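Local atomic coordinates of sugar phosphate isomerase/epimerase (Parabacteroides distasonis, PDB entry 3L23), a protein that binds a magnesium ion in a xylose isomerase-like TIM barrel and probably acts as a sugar phosphate isomerase or epimerase. Residues D151-A155 / E156-T160; Y20-S23 / Q24-K28; A139-V142 / C143-N147; G29-A32 / A33-K37. All blocks are in the same frame, centred on the assembly; numbering follows the deposited sequence.

Contact 1 of 4, residues D151-A155 / E156-T160. With EDO (1,2-ethanediol), chain G.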
loop_
_atom_site.group_PDB
_atom_site.type_symbol
_atom_site.label_atom_id
_atom_site.label_comp_id
_atom_site.label_asym_id
_atom_site.label_seq_id
_atom_site.Cartn_x
_atom_site.Cartn_y
_atom_site.Cartn_z
ATOM N N ASP A 151 -15.450 8.864 3.200
ATOM C CA ASP A 151 -16.335 10.007 2.977
ATOM C C ASP A 151 -15.545 11.315 2.972
ATOM O O ASP A 151 -15.767 12.189 2.124
ATOM C CB ASP A 151 -17.429 10.115 4.051
ATOM C CG ASP A 151 -18.439 8.977 4.023
ATOM O OD1 ASP A 151 -18.518 8.205 3.060
ATOM O OD2 ASP A 151 -19.217 8.896 5.006
ATOM N N VAL A 152 -14.623 11.451 3.929
ATOM C CA VAL A 152 -13.754 12.628 4.006
ATOM C C VAL A 152 -12.847 12.761 2.764
ATOM O O VAL A 152 -12.708 13.838 2.211
ATOM C CB VAL A 152 -12.895 12.588 5.286
ATOM C CG1 VAL A 152 -11.832 13.680 5.266
ATOM C CG2 VAL A 152 -13.798 12.703 6.501
ATOM N N ILE A 153 -12.269 11.655 2.347
ATOM C CA ILE A 153 -11.345 11.595 1.193
ATOM C C ILE A 153 -12.057 11.944 -0.119
ATOM O O ILE A 153 -11.559 12.745 -0.916
ATOM C CB ILE A 153 -10.691 10.211 1.103
ATOM C CG1 ILE A 153 -9.763 9.991 2.334
ATOM C CG2 ILE A 153 -9.891 10.044 -0.167
ATOM C CD1 ILE A 153 -9.326 8.522 2.552
ATOM N N LYS A 154 -13.240 11.373 -0.322
ATOM C CA LYS A 154 -14.011 11.660 -1.549
ATOM C C LYS A 154 -14.437 13.111 -1.635
ATOM O O LYS A 154 -14.467 13.689 -2.736
ATOM C CB LYS A 154 -15.234 10.744 -1.656
ATOM C CG LYS A 154 -14.927 9.285 -1.879
ATOM C CD LYS A 154 -16.155 8.521 -2.330
ATOM C CE LYS A 154 -15.880 7.022 -2.460
ATOM N NZ LYS A 154 -17.030 6.323 -3.102
ATOM N N ALA A 155 -14.754 13.708 -0.483
ATOM C CA ALA A 155 -15.202 15.114 -0.386
ATOM C C ALA A 155 -14.091 16.102 -0.731
ATOM O O ALA A 155 -14.378 17.258 -1.071
ATOM C CB ALA A 155 -15.740 15.405 0.992
ATOM N N GLU A 156 -12.839 15.670 -0.587
ATOM C CA GLU A 156 -11.673 16.447 -1.007
ATOM C C GLU A 156 -11.298 16.214 -2.470
ATOM O O GLU A 156 -10.373 16.869 -2.985
ATOM C CB GLU A 156 -10.468 16.154 -0.098
ATOM C CG GLU A 156 -10.678 16.602 1.329
ATOM C CD GLU A 156 -11.082 18.055 1.446
ATOM O OE1 GLU A 156 -10.477 18.889 0.737
ATOM O OE2 GLU A 156 -12.013 18.371 2.229
ATOM N N GLY A 157 -11.969 15.282 -3.142
ATOM C CA GLY A 157 -11.753 15.094 -4.570
ATOM C C GLY A 157 -11.101 13.831 -5.055
ATOM O O GLY A 157 -10.780 13.747 -6.229
ATOM N N ILE A 158 -10.894 12.854 -4.175
ATOM C CA ILE A 158 -10.301 11.571 -4.551
ATOM C C ILE A 158 -11.422 10.531 -4.591
ATOM O O ILE A 158 -11.808 9.986 -3.570
ATOM C CB ILE A 158 -9.169 11.188 -3.580
ATOM C CG1 ILE A 158 -8.100 12.307 -3.580
ATOM C CG2 ILE A 158 -8.532 9.865 -3.963
ATOM C CD1 ILE A 158 -6.890 12.032 -2.689
ATOM N N ALA A 159 -11.953 10.301 -5.789
ATOM C CA ALA A 159 -13.172 9.534 -5.982
ATOM C C ALA A 159 -13.076 8.085 -5.545
ATOM O O ALA A 159 -14.093 7.452 -5.258
ATOM C CB ALA A 159 -13.583 9.593 -7.422
ATOM N N THR A 160 -11.873 7.534 -5.555
ATOM C CA THR A 160 -11.663 6.139 -5.105
ATOM C C THR A 160 -11.901 5.887 -3.614
ATOM O O THR A 160 -12.045 4.739 -3.209
ATOM C CB THR A 160 -10.255 5.637 -5.468
ATOM O OG1 THR A 160 -9.269 6.561 -4.980
ATOM C CG2 THR A 160 -10.122 5.458 -6.980
HETATM C C1 EDO G . -19.838 6.497 6.950
HETATM O O1 EDO G . -20.755 7.242 6.143
HETATM C C2 EDO G . -20.369 5.089 7.104
HETATM O O2 EDO G . -20.625 4.501 5.825
HETATM O O HOH W 1 -13.334 16.279 3.483
HETATM O O HOH W 2 -16.784 8.048 -5.686
#

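Contact 2 of 4, residues Y20-S23 / Q24-K28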
loop_
_atom_site.group_PDB
_atom_site.type_symbol
_atom_site.label_atom_id
_atom_site.label_comp_id
_atom_site.label_asym_id
_atom_site.label_seq_id
_atom_site.Cartn_x
_atom_site.Cartn_y
_atom_site.Cartn_z
ATOM N N TYR A 20 9.231 3.446 -1.566
ATOM C CA TYR A 20 9.900 3.056 -0.321
ATOM C C TYR A 20 10.930 1.943 -0.578
ATOM O O TYR A 20 11.874 1.798 0.153
ATOM C CB TYR A 20 8.858 2.551 0.676
ATOM C CG TYR A 20 9.314 2.386 2.101
ATOM C CD1 TYR A 20 9.602 3.480 2.887
ATOM C CD2 TYR A 20 9.333 1.143 2.691
ATOM C CE1 TYR A 20 9.976 3.324 4.219
ATOM C CE2 TYR A 20 9.704 0.972 4.003
ATOM C CZ TYR A 20 10.016 2.050 4.765
ATOM O OH TYR A 20 10.365 1.886 6.102
ATOM N N SER A 21 10.741 1.211 -1.658
ATOM C CA SER A 21 11.683 0.181 -2.093
ATOM C C SER A 21 13.100 0.700 -2.238
ATOM O O SER A 21 14.044 -0.043 -2.038
ATOM C CB SER A 21 11.253 -0.381 -3.454
ATOM O OG SER A 21 9.927 -0.919 -3.368
ATOM N N LEU A 22 13.243 1.965 -2.601
ATOM C CA LEU A 22 14.551 2.583 -2.786
ATOM C C LEU A 22 15.138 3.217 -1.530
ATOM O O LEU A 22 16.293 3.610 -1.515
ATOM C CB LEU A 22 14.428 3.643 -3.878
ATOM C CG LEU A 22 13.988 3.122 -5.247
ATOM C CD1 LEU A 22 13.628 4.314 -6.137
ATOM C CD2 LEU A 22 15.073 2.291 -5.863
ATOM N N SER A 23 14.317 3.332 -0.478
ATOM C CA SER A 23 14.757 3.885 0.786
ATOM C C SER A 23 15.393 5.275 0.547
ATOM O O SER A 23 14.951 6.058 -0.341
ATOM C CB SER A 23 15.679 2.880 1.505
ATOM O OG SER A 23 16.090 3.372 2.799
ATOM N N GLN A 24 16.420 5.599 1.303
ATOM C CA GLN A 24 17.038 6.900 1.132
ATOM C C GLN A 24 17.915 7.007 -0.104
ATOM O O GLN A 24 18.341 8.114 -0.427
ATOM C CB GLN A 24 17.777 7.316 2.419
ATOM C CG GLN A 24 16.782 7.544 3.611
ATOM C CD GLN A 24 15.647 8.568 3.311
ATOM O OE1 GLN A 24 15.909 9.759 3.127
ATOM N NE2 GLN A 24 14.391 8.093 3.283
ATOM N N GLU A 25 18.107 5.917 -0.859
ATOM C CA GLU A 25 18.869 6.001 -2.119
ATOM C C GLU A 25 18.209 6.950 -3.140
ATOM O O GLU A 25 18.896 7.646 -3.899
ATOM C CB GLU A 25 19.088 4.614 -2.723
ATOM C CG GLU A 25 19.898 3.670 -1.821
ATOM C CD GLU A 25 19.990 2.255 -2.388
ATOM O OE1 GLU A 25 19.963 2.102 -3.649
ATOM O OE2 GLU A 25 20.164 1.325 -1.544
ATOM N N LEU A 26 16.883 6.998 -3.133
ATOM C CA LEU A 26 16.151 7.930 -3.979
ATOM C C LEU A 26 16.505 9.386 -3.669
ATOM O O LEU A 26 16.498 10.222 -4.566
ATOM C CB LEU A 26 14.655 7.715 -3.844
ATOM C CG LEU A 26 13.733 8.604 -4.721
ATOM C CD1 LEU A 26 14.094 8.492 -6.191
ATOM C CD2 LEU A 26 12.238 8.284 -4.412
ATOM N N TYR A 27 16.809 9.707 -2.416
ATOM C CA TYR A 27 17.042 11.079 -2.019
ATOM C C TYR A 27 18.516 11.459 -1.868
ATOM O O TYR A 27 18.835 12.621 -1.581
ATOM C CB TYR A 27 16.261 11.378 -0.725
ATOM C CG TYR A 27 14.788 11.188 -0.897
ATOM C CD1 TYR A 27 13.993 12.186 -1.457
ATOM C CD2 TYR A 27 14.174 9.996 -0.526
ATOM C CE1 TYR A 27 12.626 12.004 -1.631
ATOM C CE2 TYR A 27 12.815 9.788 -0.733
ATOM C CZ TYR A 27 12.043 10.798 -1.269
ATOM O OH TYR A 27 10.698 10.570 -1.433
ATOM N N LYS A 28 19.421 10.504 -2.103
ATOM C CA LYS A 28 20.859 10.753 -2.036
ATOM C C LYS A 28 21.390 11.240 -3.376
ATOM O O LYS A 28 21.198 10.597 -4.392
ATOM C CB LYS A 28 21.603 9.481 -1.617
ATOM C CG LYS A 28 23.115 9.587 -1.703
#

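Contact 3 of 4, residues A139-V142 / C143-N147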
loop_
_atom_site.group_PDB
_atom_site.type_symbol
_atom_site.label_atom_id
_atom_site.label_comp_id
_atom_site.label_asym_id
_atom_site.label_seq_id
_atom_site.Cartn_x
_atom_site.Cartn_y
_atom_site.Cartn_z
ATOM N N ALA A 139 -12.080 -4.332 15.919
ATOM C CA ALA A 139 -12.098 -4.397 14.478
ATOM C C ALA A 139 -13.295 -3.658 13.901
ATOM O O ALA A 139 -13.181 -2.962 12.876
ATOM C CB ALA A 139 -12.087 -5.876 13.984
ATOM N N LYS A 140 -14.449 -3.825 14.543
ATOM C CA LYS A 140 -15.659 -3.118 14.121
ATOM C C LYS A 140 -15.435 -1.620 14.051
ATOM O O LYS A 140 -15.713 -0.996 13.029
ATOM C CB LYS A 140 -16.810 -3.401 15.074
ATOM C CG LYS A 140 -17.360 -4.795 15.038
ATOM C CD LYS A 140 -18.496 -4.913 16.014
ATOM C CE LYS A 140 -18.939 -6.328 16.249
ATOM N NZ LYS A 140 -19.991 -6.342 17.296
ATOM N N LEU A 141 -14.942 -1.045 15.145
ATOM C CA LEU A 141 -14.701 0.391 15.231
ATOM C C LEU A 141 -13.701 0.848 14.194
ATOM O O LEU A 141 -13.901 1.891 13.562
ATOM C CB LEU A 141 -14.242 0.793 16.660
ATOM C CG LEU A 141 -14.034 2.296 16.882
ATOM C CD1 LEU A 141 -15.337 3.099 16.664
ATOM C CD2 LEU A 141 -13.519 2.561 18.260
ATOM N N VAL A 142 -12.658 0.056 13.948
ATOM C CA VAL A 142 -11.706 0.412 12.912
ATOM C C VAL A 142 -12.410 0.462 11.551
ATOM O O VAL A 142 -12.228 1.425 10.749
ATOM C CB VAL A 142 -10.495 -0.543 12.895
ATOM C CG1 VAL A 142 -9.777 -0.423 11.553
ATOM C CG2 VAL A 142 -9.563 -0.285 14.099
ATOM N N CYS A 143 -13.246 -0.528 11.274
ATOM C CA CYS A 143 -14.007 -0.513 10.017
ATOM C C CYS A 143 -14.908 0.728 9.851
ATOM O O CYS A 143 -14.956 1.327 8.781
ATOM C CB CYS A 143 -14.851 -1.762 9.871
ATOM S SG CYS A 143 -13.856 -3.249 9.692
ATOM N N ASP A 144 -15.600 1.122 10.910
ATOM C CA ASP A 144 -16.432 2.301 10.862
ATOM C C ASP A 144 -15.591 3.545 10.568
ATOM O O ASP A 144 -16.027 4.438 9.835
ATOM C CB ASP A 144 -17.125 2.490 12.208
ATOM C CG ASP A 144 -18.153 1.427 12.498
ATOM O OD1 ASP A 144 -18.684 0.839 11.534
ATOM O OD2 ASP A 144 -18.490 1.237 13.693
ATOM N N ILE A 145 -14.392 3.604 11.153
ATOM C CA ILE A 145 -13.495 4.732 10.955
ATOM C C ILE A 145 -13.027 4.741 9.480
ATOM O O ILE A 145 -12.970 5.806 8.850
ATOM C CB ILE A 145 -12.325 4.731 12.029
ATOM C CG1 ILE A 145 -12.893 5.135 13.391
ATOM C CG2 ILE A 145 -11.133 5.609 11.615
ATOM C CD1 ILE A 145 -11.990 4.801 14.619
ATOM N N PHE A 146 -12.704 3.587 8.923
ATOM C CA PHE A 146 -12.303 3.515 7.516
ATOM C C PHE A 146 -13.439 4.008 6.594
ATOM O O PHE A 146 -13.206 4.738 5.607
ATOM C CB PHE A 146 -11.928 2.089 7.126
ATOM C CG PHE A 146 -10.598 1.564 7.723
ATOM C CD1 PHE A 146 -9.710 2.375 8.420
ATOM C CD2 PHE A 146 -10.235 0.245 7.486
ATOM C CE1 PHE A 146 -8.507 1.840 8.940
ATOM C CE2 PHE A 146 -9.035 -0.276 7.975
ATOM C CZ PHE A 146 -8.183 0.523 8.685
ATOM N N ASN A 147 -14.670 3.586 6.904
ATOM C CA ASN A 147 -15.836 4.002 6.109
ATOM C C ASN A 147 -15.968 5.534 6.157
ATOM O O ASN A 147 -16.187 6.175 5.138
ATOM C CB ASN A 147 -17.145 3.378 6.612
ATOM C CG ASN A 147 -17.306 1.925 6.232
ATOM O OD1 ASN A 147 -16.717 1.443 5.258
ATOM N ND2 ASN A 147 -18.135 1.220 6.981
#

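Contact 4 of 4, residues G29-A32 / A33-K37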
loop_
_atom_site.group_PDB
_atom_site.type_symbol
_atom_site.label_atom_id
_atom_site.label_comp_id
_atom_site.label_asym_id
_atom_site.label_seq_id
_atom_site.Cartn_x
_atom_site.Cartn_y
_atom_site.Cartn_z
ATOM N N GLY A 29 22.095 12.353 -3.363
ATOM C CA GLY A 29 22.681 12.907 -4.588
ATOM C C GLY A 29 21.693 13.819 -5.319
ATOM O O GLY A 29 21.158 14.757 -4.748
ATOM N N ASP A 30 21.415 13.487 -6.578
ATOM C CA ASP A 30 20.612 14.284 -7.492
ATOM C C ASP A 30 19.284 13.551 -7.643
ATOM O O ASP A 30 19.212 12.573 -8.381
ATOM C CB ASP A 30 21.390 14.367 -8.820
ATOM C CG ASP A 30 20.640 15.065 -9.952
ATOM O OD1 ASP A 30 19.451 15.372 -9.857
ATOM O OD2 ASP A 30 21.281 15.273 -11.004
ATOM N N VAL A 31 18.255 14.016 -6.944
ATOM C CA VAL A 31 16.948 13.369 -6.982
ATOM C C VAL A 31 16.350 13.302 -8.394
ATOM O O VAL A 31 15.757 12.289 -8.769
ATOM C CB VAL A 31 15.951 14.048 -6.033
ATOM C CG1 VAL A 31 14.655 13.292 -6.012
ATOM C CG2 VAL A 31 16.550 14.098 -4.642
ATOM N N ALA A 32 16.525 14.354 -9.182
ATOM C CA ALA A 32 16.043 14.346 -10.567
ATOM C C ALA A 32 16.694 13.236 -11.376
ATOM O O ALA A 32 15.979 12.480 -12.081
ATOM C CB ALA A 32 16.270 15.703 -11.239
ATOM N N ALA A 33 18.017 13.086 -11.252
ATOM C CA ALA A 33 18.726 11.987 -11.926
ATOM C C ALA A 33 18.299 10.622 -11.403
ATOM O O ALA A 33 18.183 9.636 -12.187
ATOM C CB ALA A 33 20.243 12.139 -11.804
ATOM N N ASN A 34 18.061 10.521 -10.094
ATOM C CA ASN A 34 17.574 9.259 -9.519
ATOM C C ASN A 34 16.205 8.864 -10.060
ATOM O O ASN A 34 15.954 7.691 -10.305
ATOM C CB ASN A 34 17.554 9.294 -7.989
ATOM C CG ASN A 34 18.943 9.488 -7.406
ATOM O OD1 ASN A 34 19.941 9.300 -8.103
ATOM N ND2 ASN A 34 19.019 9.967 -6.163
ATOM N N LEU A 35 15.327 9.845 -10.257
ATOM C CA LEU A 35 13.999 9.587 -10.821
ATOM C C LEU A 35 14.130 9.186 -12.306
ATOM O O LEU A 35 13.410 8.293 -12.780
ATOM C CB LEU A 35 13.073 10.781 -10.620
ATOM C CG LEU A 35 12.556 10.956 -9.189
ATOM C CD1 LEU A 35 12.073 12.429 -8.919
ATOM C CD2 LEU A 35 11.476 9.927 -8.903
ATOM N N ARG A 36 15.055 9.807 -13.021
ATOM C CA ARG A 36 15.397 9.360 -14.382
ATOM C C ARG A 36 15.877 7.911 -14.414
ATOM O O ARG A 36 15.519 7.149 -15.344
ATOM C CB ARG A 36 16.427 10.274 -15.037
ATOM C CG ARG A 36 15.878 11.655 -15.358
ATOM C CD ARG A 36 16.767 12.421 -16.319
ATOM N NE ARG A 36 18.121 12.701 -15.826
ATOM C CZ ARG A 36 18.468 13.764 -15.091
ATOM N NH1 ARG A 36 17.603 14.698 -14.732
ATOM N NH2 ARG A 36 19.727 13.901 -14.733
ATOM N N LYS A 37 16.660 7.519 -13.410
ATOM C CA LYS A 37 17.123 6.112 -13.300
ATOM C C LYS A 37 15.950 5.165 -13.104
ATOM O O LYS A 37 15.934 4.065 -13.647
ATOM C CB LYS A 37 18.184 5.939 -12.199
ATOM C CG LYS A 37 18.800 4.491 -12.100
ATOM C CD LYS A 37 20.179 4.416 -11.339
ATOM C CE LYS A 37 20.812 2.973 -11.395
ATOM N NZ LYS A 37 22.322 2.944 -11.008
HETATM O O HOH W 3 22.399 10.710 -7.561
#

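Contact 1 of 4, residues D151-A155 / E156-T160
Ile153 O is gripped by two backbone N-H groups at the end of the helix, those of Ile158 and Glu156. Ile158 N reaches it at 3.3 Å in a weak but fairly straight bond, 164° at the hydrogen. Glu156 N also bonds to it weakly, and the same N-H makes a second weak bond to Val152 O. Gly157 N gives the shorter bond, 3.0 Å to Lys154 O, and stands above the plane of that carbonyl. A water spans Val152 O and Glu156 OE2, 2.8 Å from each. It ties the bent Glu156 side chain back to the last turn, while that side chain also packs on Ala114 and Ala115 of helix 103-119. Ile153 CG2 also meets Ile158 CB at 3.7 Å, and the two side chains cross obliquely. Lys154 runs extended along the outgoing chain, with CE 3.3 Å from Ala159 O. A second water joins Lys154 NZ to Ala159 O, and NZ also bonds to Ser209 O. Gly157 has positive phi, 112°, where a CB would jam against the carbonyl O of Glu156. This is a Schellman motif, the C-terminal cap of helix 136-155, which turns the chain toward barrel strand 162-165.

Contact 2 of 4, residues Y20-S23 / Q24-K28
Leu22 O and Glu25 N make the one backbone bond between 20-23 and 24-28. It is 3.0 Å long and weak, bent to 133° at the hydrogen. Bonds inside each segment flank it: Ser23 N to Tyr20 O, and Tyr27 N to Gln24 O, both 3.0 Å. All three link residues three apart, so the chain coils tightly here. Ser23 has positive phi, 54°, which marks a sharp change of direction between the two halves.

Apolar contact is slight. Leu22 CB and Leu26 CB lie 4.1 Å apart, and both side chains are buried. Leu22 packs on Phe286 and Val289 of helix 285-298, and Leu26 on Leu35 of helix 31-40. These residues form the loop that leads from barrel strand 16-18 to helix 31-40 in the TIM barrel. The side chain of Leu22 is about 10 Å from that of Glu275, a magnesium ligand, so the loop lies near the metal end of the barrel but does not bind the ion.

Carbonyl oxygens also meet side-chain carbon. Glu25 CB lies 3.2 Å from Leu22 O. Beyond CG the Glu25 chain is extended (chi2 175°), which carries the carboxylate away from the turn. There OE2 accepts from Gln285 N and OE1 from Phe286 N, at the start of helix 285-298. Ser23 O approaches the edge of the Tyr27 ring near its plane, 4.0 Å from CD2.

Contact 3 of 4, residues A139-V142 / C143-N147
Helix 136-155 is the helix of a beta-alpha-beta unit of the barrel, and within it Val142 packs against Phe146 one turn on. Val142 CG1 sits over one face of the Phe146 ring, offset toward the rim. It lies 3.7 Å from the centroid in a CH-pi contact and 3.4 Å from CZ. The two side chains point the same way, side by side. Val142 CG1 is anti to its backbone N (chi1 162°), which turns this methyl to the ring. An alpha-helical backbone bond joins the same pair, Phe146 N to Val142 O at 2.9 Å; Asp144 N bonds likewise to Lys140 O at 3.0 Å. The unit joins strand 124-127 to strand 162-165, and Phe146 points into the layer between helix and sheet. Its ring stacks on Phe162 and also meets Tyr164, both on strand 162-165. An alanine here is likely to open a gap between helix and sheet, leaving Val142 CG1 without its aromatic face and Phe162 without its stacking partner. On another side of the helix, Leu141 CG touches Ile145 CD1 at 3.9 Å. Ile145 also packs on Ile106 and Met107 of helix 103-119. Cys143 is buried too, turned to Asp205 and Thr206.

Contact 4 of 4, residues G29-A32 / A33-K37
Asp30 carries its CG opposite the backbone N (chi1 175°), which swings the carboxylate back over the first turn of the helix to Ala33. There OD1 accepts from Ala33 N at 3.0 Å, nearly straight at 167°. The N-H meets OD1 from above the carboxylate plane. This is an N-cap bond, and the start of the helix would probably help to stabilise the negative charge. OD2 rests 3.4 Å from Ala33 CB. The Arg36 chain turns sharply at its third torsion (chi3 -62°), which folds the guanidinium back over the backbone of Ala32 and Ala33. One face of the group lies over Ala32 C and Ala33 CA. Arg36 NH2 comes no nearer than 4.3 Å to Asp30 OD2, beyond a salt bridge, so any attraction there is probably modest.

Regular helix bonds follow from the cap. Asn34 N bonds to Asp30 O at 2.9 Å, and Leu35 N to Val31 O at the same length. A water joins Asp30 N to Asn34 OD1, 2.9 Å from the latter. Asn34 ND2 turns to the preceding loop and donates to Lys28 O and Leu26 O. A leucine in place of Asn34 would probably leave both loop carbonyls without their donor and the water without its acceptor.

The side chains of Val31 and Leu35 run alongside each other, with Val31 CG1 4.0 Å from Leu35 CD1. Helix 31-40 links strands 16-18 and 45-52. Ala32 and Leu35 pack on Met67 of helix 61-70, while Asn34 and Lys37 touch Phe286 of helix 285-298.

How the contacts relate
Contacts 1 and 3 share helix 136-155. Contact 3 is the buried one, in mid-helix, and relies on regular backbone bonds and apolar packing against the sheet. Contact 1 is partly buried and ends that helix, with mostly weak, irregular bonds and two waters. Contact 4 is the surface counterpart at the other end of a different helix, 31-40, where a carboxylate caps the first turn. Contact 2, partly buried, is the loop leading into it. The two touch where the Asn34 amide meets loop carbonyls. Contacts 2 and 4 lie across the chain's centre from contact 3; the centres of contacts 3 and 4 are about 40 Å apart.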